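Local atomic coordinates of adenylosuccinate lyase (PDB entry 4EEI), a protein that probably catalyses two fumarate-releasing beta-eliminations of purine biosynthesis, cleaving adenylosuccinate to AMP and the succinylated imidazole carboxamide nucleotide to its free carboxamide. Residues Y158-R163 with A230-R235; K166-F171 with A220-I225; A350-F355 with K416-E421; L357-A362 with L404-M409. All blocks are in the same frame, centred on the assembly; numbering follows the deposited sequence.

Interactions 1 and 2 clamp the same two long helices, 151-173 and 217-244, at points whose centres lie 13 Å apart; along the chain interaction 2 is nested inside the loop that interaction 1 closes. Both belong to the helical bundle at the heart of the lyase fold. Interactions 3 and 4 come later in sequence and sit far out, their centres 28 to 49 Å from those of the first pair. They share helix 352-363, their centres are 11 Å apart, and they meet where M409 packs against L352, F355 and T417. All four contacts lie within reach of the second subunit, so bundle and C-terminal helices alike are built into the tetramer.

Interaction 1: residues Y158-R163 with A230-R235; sequences YVEFKR and ASAIER
Helices 158-163 and 230-235 run nearly antiparallel, their axes 10.0 Å apart at an angle of 166°, and F161 and A232 bring the backbones closest. The small A232 sits between two side chains of the opposite helix. Its CB lies over one face of the F161 ring, 3.8 Å from the ring centroid and displaced toward the rim, a CH-pi contact; I233 CG1 flanks the same ring at its edge, 3.9 Å from F161 CZ. On its other flank A232 CB is touched by the carboxylate of E160, whose OE2 is 3.5 Å away. E160 is fully extended, with CG anti to the backbone N (chi1 179°), and this stretches its carboxylate across the helix gap to R235. This pair of helices belongs to the central bundle of the fumarate lyase superfamily, and helix 94-131 closes over F161 through L117, C121 and L124. R235 bends at chi3 (74°) and grips the carboxylate side-on: NE and NH1 both donate to E160 OE1, at 2.9 and 2.8 Å from it. The oxygen lies in the guanidinium plane, but the two nitrogens approach from one face of the carboxylate, NE on the syn and NH1 on the anti side. A water also donates to E160 OE1 and bridges it to A232 O, so a third bond reaches this oxygen in a largely buried setting. The hydroxyl of S231 turns to L292 O of the second subunit.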
# COMPACT_ATOMS: atom_id res chain seq x y z
N TYR B 158 9.36 -3.55 -24.33
CA TYR B 158 8.32 -3.98 -25.27
C TYR B 158 7.60 -5.25 -24.82
O TYR B 158 6.37 -5.27 -24.73
CB TYR B 158 8.91 -4.18 -26.67
CG TYR B 158 8.00 -4.89 -27.65
CD1 TYR B 158 6.98 -4.21 -28.30
CD2 TYR B 158 8.16 -6.24 -27.92
CE1 TYR B 158 6.15 -4.86 -29.20
CE2 TYR B 158 7.34 -6.90 -28.82
CZ TYR B 158 6.34 -6.20 -29.46
OH TYR B 158 5.52 -6.85 -30.35
N VAL B 159 8.36 -6.30 -24.54
CA VAL B 159 7.74 -7.57 -24.17
C VAL B 159 6.95 -7.45 -22.86
O VAL B 159 5.93 -8.11 -22.70
CB VAL B 159 8.73 -8.75 -24.12
CG1 VAL B 159 9.30 -9.02 -25.51
CG2 VAL B 159 9.86 -8.48 -23.11
N GLU B 160 7.42 -6.61 -21.95
CA GLU B 160 6.71 -6.44 -20.68
C GLU B 160 5.37 -5.73 -20.90
O GLU B 160 4.34 -6.16 -20.38
CB GLU B 160 7.55 -5.67 -19.65
CG GLU B 160 6.81 -5.47 -18.33
CD GLU B 160 7.63 -4.72 -17.28
OE1 GLU B 160 8.72 -4.19 -17.62
OE2 GLU B 160 7.17 -4.65 -16.11
N PHE B 161 5.39 -4.65 -21.67
CA PHE B 161 4.15 -3.95 -22.01
C PHE B 161 3.21 -4.83 -22.84
O PHE B 161 1.99 -4.71 -22.72
CB PHE B 161 4.44 -2.61 -22.73
CG PHE B 161 4.83 -1.50 -21.79
CD1 PHE B 161 3.85 -0.85 -21.03
CD2 PHE B 161 6.16 -1.12 -21.64
CE1 PHE B 161 4.19 0.18 -20.15
CE2 PHE B 161 6.51 -0.08 -20.76
CZ PHE B 161 5.52 0.57 -20.02
N LYS B 162 3.77 -5.72 -23.67
CA LYS B 162 2.92 -6.69 -24.39
C LYS B 162 2.27 -7.72 -23.45
O LYS B 162 1.15 -8.19 -23.69
CB LYS B 162 3.70 -7.41 -25.51
CG LYS B 162 4.05 -6.51 -26.70
CD LYS B 162 2.85 -6.32 -27.64
CE LYS B 162 2.54 -7.62 -28.37
NZ LYS B 162 1.14 -7.64 -28.90
N ARG B 163 2.98 -8.10 -22.39
CA ARG B 163 2.37 -8.99 -21.40
C ARG B 163 1.17 -8.28 -20.78
O ARG B 163 0.12 -8.89 -20.56
CB ARG B 163 3.38 -9.42 -20.33
CG ARG B 163 4.42 -10.43 -20.82
CD ARG B 163 5.25 -11.02 -19.67
NE ARG B 163 6.19 -10.07 -19.05
CZ ARG B 163 7.41 -9.83 -19.52
NH1 ARG B 163 7.83 -10.42 -20.63
NH2 ARG B 163 8.22 -8.99 -18.88
N ALA B 230 1.92 0.23 -14.25
CA ALA B 230 2.62 1.33 -13.58
C ALA B 230 4.06 0.95 -13.27
O ALA B 230 4.97 1.77 -13.40
CB ALA B 230 1.87 1.76 -12.32
N SER B 231 4.29 -0.29 -12.85
CA SER B 231 5.65 -0.78 -12.64
C SER B 231 6.46 -0.82 -13.94
O SER B 231 7.66 -0.56 -13.94
CB SER B 231 5.64 -2.17 -12.01
OG SER B 231 5.30 -2.06 -10.64
N ALA B 232 5.80 -1.19 -15.03
CA ALA B 232 6.45 -1.19 -16.34
C ALA B 232 6.83 0.23 -16.76
O ALA B 232 7.92 0.48 -17.30
CB ALA B 232 5.53 -1.81 -17.38
N ILE B 233 5.92 1.17 -16.54
CA ILE B 233 6.18 2.58 -16.85
C ILE B 233 7.36 3.07 -16.02
O ILE B 233 8.25 3.76 -16.52
CB ILE B 233 4.93 3.44 -16.57
CG1 ILE B 233 3.85 3.15 -17.62
CG2 ILE B 233 5.28 4.93 -16.57
CD1 ILE B 233 2.50 3.76 -17.28
N GLU B 234 7.37 2.71 -14.74
CA GLU B 234 8.43 3.20 -13.86
C GLU B 234 9.77 2.59 -14.20
O GLU B 234 10.80 3.28 -14.17
CB GLU B 234 8.08 2.96 -12.38
CG GLU B 234 9.01 3.72 -11.41
CD GLU B 234 8.58 3.60 -9.95
OE1 GLU B 234 7.41 3.23 -9.71
OE2 GLU B 234 9.40 3.88 -9.04
N ARG B 235 9.78 1.30 -14.53
CA ARG B 235 11.03 0.64 -14.86
C ARG B 235 11.65 1.27 -16.08
O ARG B 235 12.85 1.50 -16.12
CB ARG B 235 10.85 -0.87 -15.07
CG ARG B 235 12.17 -1.63 -15.24
CD ARG B 235 11.97 -3.14 -15.18
NE ARG B 235 11.34 -3.66 -16.39
CZ ARG B 235 12.02 -4.12 -17.43
NH1 ARG B 235 11.38 -4.58 -18.51
NH2 ARG B 235 13.35 -4.11 -17.41
O HOH W 1 9.33 -1.51 -18.83
O HOH W 2 8.71 -3.64 -14.39

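Interaction 2: residues K166-F171 with A220-I225; sequences KDLKDF and AKLISI
L168 meets L222 and I225 in the apolar seam between K166-F171 and A220-I225, two helical turns that pack antiparallel with axes 10.5 Å apart and a crossing angle of -161°. L168 CD2 lies in the fork between its two partners: L222 CD1 and I225 CG2 are each 3.6 Å from it, and the L168 and L222 side chains cross at about a right angle. The isoleucine spreads both branches over the facing turn, CG2 touching D167 CB at 3.9 Å while CD1 rests near the D167 carbonyl oxygen. Aromatic contact comes from F171, whose CG stands anti to the backbone N (chi1 -170°), carrying the ring over to the other helix. L222 CB approaches one face of that ring, 4.1 Å from its centroid, as a CH-pi contact. The extended chain of K221 slides past the ring in the opposite direction, with CG 4.0 Å from F171 CE2.

No hydrogen bond joins the two segments; their charged ends look elsewhere. D167 OD1 forms a salt bridge with K221 of the second subunit, and K221 NZ makes the reciprocal one with D167 OD1 of that subunit, while D167 OD2 pairs with R164. Around the apolar seam, helix 94-131 packs on L168 through V113 and L117 and on F171 through M110, and F317 of helix 304-333 meets L222, so the pair is built into a bundle of long helices.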
# COMPACT_ATOMS: atom_id res chain seq x y z
N LYS B 166 -1.79 -8.08 -23.32
CA LYS B 166 -2.57 -9.30 -23.35
C LYS B 166 -3.50 -9.41 -22.14
O LYS B 166 -4.65 -9.82 -22.28
CB LYS B 166 -1.68 -10.55 -23.47
CG LYS B 166 -2.48 -11.85 -23.59
CD LYS B 166 -1.57 -13.07 -23.55
CE LYS B 166 -2.37 -14.37 -23.54
NZ LYS B 166 -3.12 -14.62 -22.25
N ASP B 167 -3.01 -9.05 -20.95
CA ASP B 167 -3.86 -9.05 -19.74
C ASP B 167 -5.10 -8.18 -19.98
O ASP B 167 -6.22 -8.57 -19.63
CB ASP B 167 -3.11 -8.49 -18.52
CG ASP B 167 -1.98 -9.39 -18.04
OD1 ASP B 167 -1.97 -10.59 -18.39
OD2 ASP B 167 -1.10 -8.89 -17.27
N LEU B 168 -4.90 -6.99 -20.54
CA LEU B 168 -6.01 -6.05 -20.74
C LEU B 168 -7.00 -6.54 -21.80
O LEU B 168 -8.22 -6.42 -21.64
CB LEU B 168 -5.50 -4.65 -21.11
CG LEU B 168 -4.98 -3.75 -20.01
CD1 LEU B 168 -4.69 -2.36 -20.56
CD2 LEU B 168 -5.98 -3.66 -18.86
N LYS B 169 -6.47 -7.09 -22.90
CA LYS B 169 -7.33 -7.61 -23.94
C LYS B 169 -8.12 -8.82 -23.43
O LYS B 169 -9.27 -9.04 -23.81
CB LYS B 169 -6.53 -7.94 -25.20
CG LYS B 169 -6.06 -6.69 -25.98
CD LYS B 169 -5.35 -7.08 -27.27
CE LYS B 169 -5.16 -5.87 -28.18
NZ LYS B 169 -4.35 -6.16 -29.40
N ASP B 170 -7.50 -9.61 -22.55
CA ASP B 170 -8.20 -10.72 -21.91
C ASP B 170 -9.35 -10.20 -21.06
O ASP B 170 -10.45 -10.75 -21.07
CB ASP B 170 -7.26 -11.56 -21.04
CG ASP B 170 -6.36 -12.47 -21.85
OD1 ASP B 170 -6.66 -12.72 -23.03
OD2 ASP B 170 -5.34 -12.96 -21.29
N PHE B 171 -9.09 -9.14 -20.30
CA PHE B 171 -10.12 -8.57 -19.43
C PHE B 171 -11.21 -7.97 -20.30
O PHE B 171 -12.39 -8.04 -19.97
CB PHE B 171 -9.54 -7.50 -18.53
CG PHE B 171 -10.49 -7.04 -17.46
CD1 PHE B 171 -11.33 -5.95 -17.67
CD2 PHE B 171 -10.54 -7.69 -16.24
CE1 PHE B 171 -12.21 -5.53 -16.67
CE2 PHE B 171 -11.42 -7.28 -15.24
CZ PHE B 171 -12.26 -6.20 -15.45
N ALA B 220 -11.30 -4.42 -9.09
CA ALA B 220 -10.00 -4.57 -8.45
C ALA B 220 -9.03 -5.32 -9.36
O ALA B 220 -7.83 -5.05 -9.35
CB ALA B 220 -10.13 -5.28 -7.10
N LYS B 221 -9.54 -6.27 -10.13
CA LYS B 221 -8.67 -7.02 -11.02
C LYS B 221 -8.08 -6.10 -12.08
O LYS B 221 -6.88 -6.14 -12.35
CB LYS B 221 -9.43 -8.17 -11.69
CG LYS B 221 -8.61 -8.85 -12.80
CD LYS B 221 -9.25 -10.16 -13.26
CE LYS B 221 -8.43 -10.81 -14.38
NZ LYS B 221 -9.04 -12.11 -14.79
N LEU B 222 -8.93 -5.25 -12.67
CA LEU B 222 -8.49 -4.31 -13.70
C LEU B 222 -7.48 -3.31 -13.13
O LEU B 222 -6.44 -3.05 -13.74
CB LEU B 222 -9.68 -3.55 -14.29
CG LEU B 222 -9.34 -2.44 -15.29
CD1 LEU B 222 -8.54 -2.98 -16.47
CD2 LEU B 222 -10.60 -1.74 -15.80
N ILE B 223 -7.80 -2.76 -11.96
CA ILE B 223 -6.89 -1.82 -11.30
C ILE B 223 -5.55 -2.48 -10.96
O ILE B 223 -4.50 -1.83 -11.02
CB ILE B 223 -7.57 -1.20 -10.05
CG1 ILE B 223 -8.85 -0.48 -10.47
CG2 ILE B 223 -6.63 -0.25 -9.32
CD1 ILE B 223 -8.63 0.68 -11.42
N SER B 224 -5.58 -3.77 -10.61
CA SER B 224 -4.34 -4.53 -10.39
C SER B 224 -3.50 -4.65 -11.65
O SER B 224 -2.26 -4.57 -11.60
CB SER B 224 -4.65 -5.92 -9.84
OG SER B 224 -5.22 -5.80 -8.54
N ILE B 225 -4.16 -4.86 -12.79
CA ILE B 225 -3.43 -4.85 -14.06
C ILE B 225 -2.81 -3.46 -14.30
O ILE B 225 -1.67 -3.34 -14.76
CB ILE B 225 -4.33 -5.22 -15.24
CG1 ILE B 225 -4.86 -6.65 -15.08
CG2 ILE B 225 -3.57 -5.09 -16.57
CD1 ILE B 225 -5.98 -6.98 -16.07

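Interaction 3: residues A350-F355 with K416-E421; sequences AYLSSF and KTYLKE
Y351 and Y418 form an aromatic pair between residues 351-355, which run into helix 352-363, and the last turn of helix 411-418, in the C-terminal helical region of the lyase. The Y351 edge points toward the face of Y418 in an offset edge-to-face pair, with planes at 85° and centroids 5.5 Å apart. Y351 CD2 makes the closest touch, 3.4 Å from Y418 OH. The Y351 ring reaches this spot with CG between the backbone N and the carbonyl carbon (chi1 51°). A water ties the same two tyrosines together: it donates to Y351 O and accepts from Y418 OH, 2.7 Å away, lying at the edge of the Y418 ring and in its plane. The pair rests on the two-stranded hairpin of 135-140 and 143-149, where both tyrosines pack on E146 and P147. One turn further along, F355 CB sits 3.7 Å from Y418 OH, and L352 CD2 is more distant, 4.2 Å from Y418 OH. T417 adds its methyl, CG2 being 3.9 Å from F355 CE1, while its hydroxyl bonds back to G413 O. C188 of the second subunit packs on both F355 and Y418.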
# COMPACT_ATOMS: atom_id res chain seq x y z
N ALA B 350 37.61 -5.08 -19.46
CA ALA B 350 37.65 -6.01 -18.32
C ALA B 350 36.91 -7.33 -18.56
O ALA B 350 37.38 -8.40 -18.18
CB ALA B 350 37.13 -5.33 -17.06
N TYR B 351 35.74 -7.24 -19.19
CA TYR B 351 34.90 -8.39 -19.49
C TYR B 351 35.62 -9.47 -20.32
O TYR B 351 35.22 -10.63 -20.32
CB TYR B 351 33.63 -7.94 -20.21
CG TYR B 351 33.86 -7.05 -21.40
CD1 TYR B 351 33.81 -5.67 -21.28
CD2 TYR B 351 34.12 -7.59 -22.66
CE1 TYR B 351 34.02 -4.85 -22.38
CE2 TYR B 351 34.33 -6.78 -23.75
CZ TYR B 351 34.28 -5.41 -23.61
OH TYR B 351 34.49 -4.60 -24.70
N LEU B 352 36.67 -9.08 -21.03
CA LEU B 352 37.34 -10.01 -21.94
C LEU B 352 38.03 -11.17 -21.22
O LEU B 352 38.23 -12.23 -21.81
CB LEU B 352 38.34 -9.28 -22.83
CG LEU B 352 37.78 -8.43 -23.97
CD1 LEU B 352 38.91 -7.84 -24.81
CD2 LEU B 352 36.84 -9.24 -24.84
N SER B 353 38.41 -10.96 -19.96
CA SER B 353 39.06 -12.02 -19.20
C SER B 353 38.15 -13.23 -19.03
O SER B 353 38.59 -14.37 -19.20
CB SER B 353 39.53 -11.50 -17.85
OG SER B 353 40.56 -10.54 -18.01
N SER B 354 36.89 -12.97 -18.70
CA SER B 354 35.93 -14.06 -18.59
C SER B 354 35.77 -14.78 -19.92
O SER B 354 35.63 -16.00 -19.95
CB SER B 354 34.57 -13.56 -18.10
OG SER B 354 33.64 -14.63 -18.04
N PHE B 355 35.80 -14.03 -21.02
CA PHE B 355 35.69 -14.64 -22.33
C PHE B 355 36.85 -15.60 -22.57
O PHE B 355 36.63 -16.78 -22.86
CB PHE B 355 35.65 -13.57 -23.43
CG PHE B 355 35.78 -14.15 -24.82
CD1 PHE B 355 34.69 -14.74 -25.43
CD2 PHE B 355 37.00 -14.12 -25.49
CE1 PHE B 355 34.81 -15.29 -26.70
CE2 PHE B 355 37.12 -14.66 -26.75
CZ PHE B 355 36.02 -15.24 -27.36
N LYS B 416 30.61 -9.23 -32.71
CA LYS B 416 30.23 -10.57 -33.18
C LYS B 416 29.92 -11.49 -32.03
O LYS B 416 29.05 -12.36 -32.13
CB LYS B 416 31.38 -11.18 -33.96
CG LYS B 416 31.11 -11.39 -35.42
CD LYS B 416 31.08 -10.06 -36.14
CE LYS B 416 31.00 -10.25 -37.65
NZ LYS B 416 32.00 -9.41 -38.35
N THR B 417 30.65 -11.32 -30.94
CA THR B 417 30.56 -12.23 -29.81
C THR B 417 29.35 -11.94 -28.95
O THR B 417 28.55 -12.82 -28.65
CB THR B 417 31.84 -12.16 -28.95
OG1 THR B 417 32.97 -12.53 -29.75
CG2 THR B 417 31.75 -13.10 -27.76
N TYR B 418 29.20 -10.68 -28.56
CA TYR B 418 28.22 -10.32 -27.55
C TYR B 418 26.84 -10.01 -28.11
O TYR B 418 25.89 -9.79 -27.35
CB TYR B 418 28.75 -9.17 -26.70
CG TYR B 418 29.94 -9.58 -25.87
CD1 TYR B 418 29.76 -10.24 -24.66
CD2 TYR B 418 31.24 -9.34 -26.29
CE1 TYR B 418 30.83 -10.62 -23.89
CE2 TYR B 418 32.32 -9.72 -25.53
CZ TYR B 418 32.11 -10.37 -24.33
OH TYR B 418 33.18 -10.76 -23.55
N LEU B 419 26.73 -9.99 -29.43
CA LEU B 419 25.44 -9.80 -30.09
C LEU B 419 25.10 -11.01 -30.96
O LEU B 419 24.24 -10.93 -31.84
CB LEU B 419 25.44 -8.51 -30.92
CG LEU B 419 25.00 -7.23 -30.21
CD1 LEU B 419 25.95 -6.81 -29.11
CD2 LEU B 419 24.83 -6.10 -31.21
N LYS B 420 25.79 -12.12 -30.71
CA LYS B 420 25.64 -13.35 -31.50
C LYS B 420 24.19 -13.84 -31.63
O LYS B 420 23.78 -14.28 -32.70
CB LYS B 420 26.49 -14.46 -30.86
CG LYS B 420 26.44 -15.81 -31.58
CD LYS B 420 27.11 -16.91 -30.73
CE LYS B 420 26.25 -17.32 -29.53
NZ LYS B 420 27.04 -17.66 -28.29
N GLU B 421 23.42 -13.75 -30.55
CA GLU B 421 22.07 -14.31 -30.54
C GLU B 421 20.96 -13.26 -30.64
O GLU B 421 19.79 -13.58 -30.43
CB GLU B 421 21.86 -15.15 -29.27
CG GLU B 421 22.80 -16.34 -29.14
CD GLU B 421 22.37 -17.53 -29.98
OE1 GLU B 421 21.38 -17.42 -30.73
OE2 GLU B 421 23.01 -18.59 -29.88
O HOH W 3 32.90 -11.93 -21.16

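Interaction 4: residues L357-A362 with L404-M409; sequences LHFLVA and LDIPEM
F359 carries most of the contact between helix 357-362 and the loop 404-409, projecting against L404, D405, I406 and P407. From CB, which points toward the loop, the chain continues to CG placed anti to the backbone N (chi1 -164°), and this carries the ring outward from the helix. Beyond CG the far rim of the ring runs along successive loop residues. CE1 touches the proline ring of P407, with CD 3.7 Å away; the F359 and P407 side chains come from opposite directions. CE2 meets I406 CG1 at 3.8 Å, on the same side of the ring plane as P407 CD, while L404 CD2 comes from the other side, 4.4 Å from CE2. At the tip, CZ lies 3.8 Å from the backbone oxygen of D405 and 4.0 Å from P407 CD. All these partners approach the ring obliquely, and the contact is made by van der Waals packing without a hydrogen bond between the segments.

L360, the next residue on the helix, extends the apolar patch: its CD2 is 4.1 Å from L404 CD1, the two side chains lying roughly perpendicular. Helix 388-400 holds the loop backbone by hydrogen bonds: Q393 accepts from I406 N, K390 donates to I406 O and S389 bonds to P407 O. M396 of that helix touches both L360 and L404, while C371 and V375 of helix 368-381 pack on L360 as well. The loop thus lies against helix 352-363 on its way from helix 388-400 to helix 411-418.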
# COMPACT_ATOMS: atom_id res chain seq x y z
N LEU B 357 38.90 -16.83 -20.36
CA LEU B 357 38.93 -17.90 -19.36
C LEU B 357 38.07 -19.06 -19.84
O LEU B 357 38.52 -20.21 -19.86
CB LEU B 357 38.44 -17.40 -18.00
CG LEU B 357 38.42 -18.47 -16.90
CD1 LEU B 357 39.75 -19.21 -16.85
CD2 LEU B 357 38.12 -17.86 -15.55
N HIS B 358 36.84 -18.74 -20.24
CA HIS B 358 35.93 -19.74 -20.78
C HIS B 358 36.49 -20.39 -22.04
O HIS B 358 36.36 -21.59 -22.23
CB HIS B 358 34.57 -19.11 -21.10
CG HIS B 358 33.69 -18.92 -19.91
ND1 HIS B 358 33.76 -17.80 -19.10
CD2 HIS B 358 32.72 -19.70 -19.39
CE1 HIS B 358 32.86 -17.91 -18.14
NE2 HIS B 358 32.21 -19.05 -18.29
N PHE B 359 37.12 -19.59 -22.89
CA PHE B 359 37.70 -20.15 -24.10
C PHE B 359 38.74 -21.22 -23.78
O PHE B 359 38.75 -22.30 -24.38
CB PHE B 359 38.31 -19.07 -24.99
CG PHE B 359 38.56 -19.55 -26.39
CD1 PHE B 359 37.58 -19.42 -27.36
CD2 PHE B 359 39.75 -20.18 -26.72
CE1 PHE B 359 37.79 -19.88 -28.65
CE2 PHE B 359 39.97 -20.65 -28.01
CZ PHE B 359 38.99 -20.50 -28.97
N LEU B 360 39.63 -20.93 -22.83
CA LEU B 360 40.69 -21.88 -22.50
C LEU B 360 40.13 -23.11 -21.80
O LEU B 360 40.55 -24.24 -22.08
CB LEU B 360 41.76 -21.22 -21.62
CG LEU B 360 42.57 -20.08 -22.26
CD1 LEU B 360 43.60 -19.55 -21.29
CD2 LEU B 360 43.23 -20.56 -23.53
N VAL B 361 39.18 -22.89 -20.90
CA VAL B 361 38.51 -23.98 -20.21
C VAL B 361 37.87 -24.93 -21.21
O VAL B 361 38.06 -26.15 -21.15
CB VAL B 361 37.45 -23.45 -19.22
CG1 VAL B 361 36.54 -24.58 -18.74
CG2 VAL B 361 38.11 -22.76 -18.04
N ALA B 362 37.13 -24.37 -22.16
CA ALA B 362 36.40 -25.16 -23.15
C ALA B 362 37.30 -25.82 -24.21
O ALA B 362 36.88 -26.79 -24.85
CB ALA B 362 35.35 -24.33 -23.82
N LEU B 404 45.44 -23.59 -31.17
CA LEU B 404 44.14 -22.96 -31.01
C LEU B 404 43.85 -21.93 -32.09
O LEU B 404 44.76 -21.24 -32.56
CB LEU B 404 44.05 -22.27 -29.64
CG LEU B 404 44.10 -23.15 -28.39
CD1 LEU B 404 44.23 -22.28 -27.16
CD2 LEU B 404 42.85 -23.99 -28.31
N ASP B 405 42.59 -21.81 -32.49
CA ASP B 405 42.17 -20.70 -33.32
C ASP B 405 41.35 -19.72 -32.48
O ASP B 405 40.12 -19.76 -32.47
CB ASP B 405 41.36 -21.17 -34.53
CG ASP B 405 41.12 -20.06 -35.54
OD1 ASP B 405 41.85 -19.05 -35.48
OD2 ASP B 405 40.20 -20.20 -36.37
N ILE B 406 42.05 -18.84 -31.76
CA ILE B 406 41.41 -17.85 -30.91
C ILE B 406 40.91 -16.67 -31.74
O ILE B 406 41.69 -15.99 -32.40
CB ILE B 406 42.39 -17.33 -29.83
CG1 ILE B 406 42.98 -18.50 -29.03
CG2 ILE B 406 41.70 -16.34 -28.90
CD1 ILE B 406 43.79 -18.09 -27.81
N PRO B 407 39.59 -16.42 -31.71
CA PRO B 407 39.08 -15.33 -32.55
C PRO B 407 39.57 -13.98 -32.05
O PRO B 407 39.76 -13.79 -30.85
CB PRO B 407 37.57 -15.44 -32.37
CG PRO B 407 37.40 -15.99 -30.99
CD PRO B 407 38.57 -16.94 -30.78
N GLU B 408 39.80 -13.06 -32.99
CA GLU B 408 40.29 -11.73 -32.66
C GLU B 408 39.21 -10.94 -31.93
O GLU B 408 38.09 -10.82 -32.41
CB GLU B 408 40.71 -10.99 -33.92
CG GLU B 408 41.29 -9.60 -33.67
CD GLU B 408 42.59 -9.65 -32.91
OE1 GLU B 408 42.90 -8.67 -32.19
OE2 GLU B 408 43.32 -10.66 -33.02
N MET B 409 39.56 -10.41 -30.76
CA MET B 409 38.60 -9.66 -29.96
C MET B 409 38.77 -8.15 -30.13
O MET B 409 38.84 -7.42 -29.14
CB MET B 409 38.70 -10.05 -28.49
CG MET B 409 38.02 -11.37 -28.16
SD MET B 409 36.44 -11.58 -29.00
CE MET B 409 35.30 -11.17 -27.68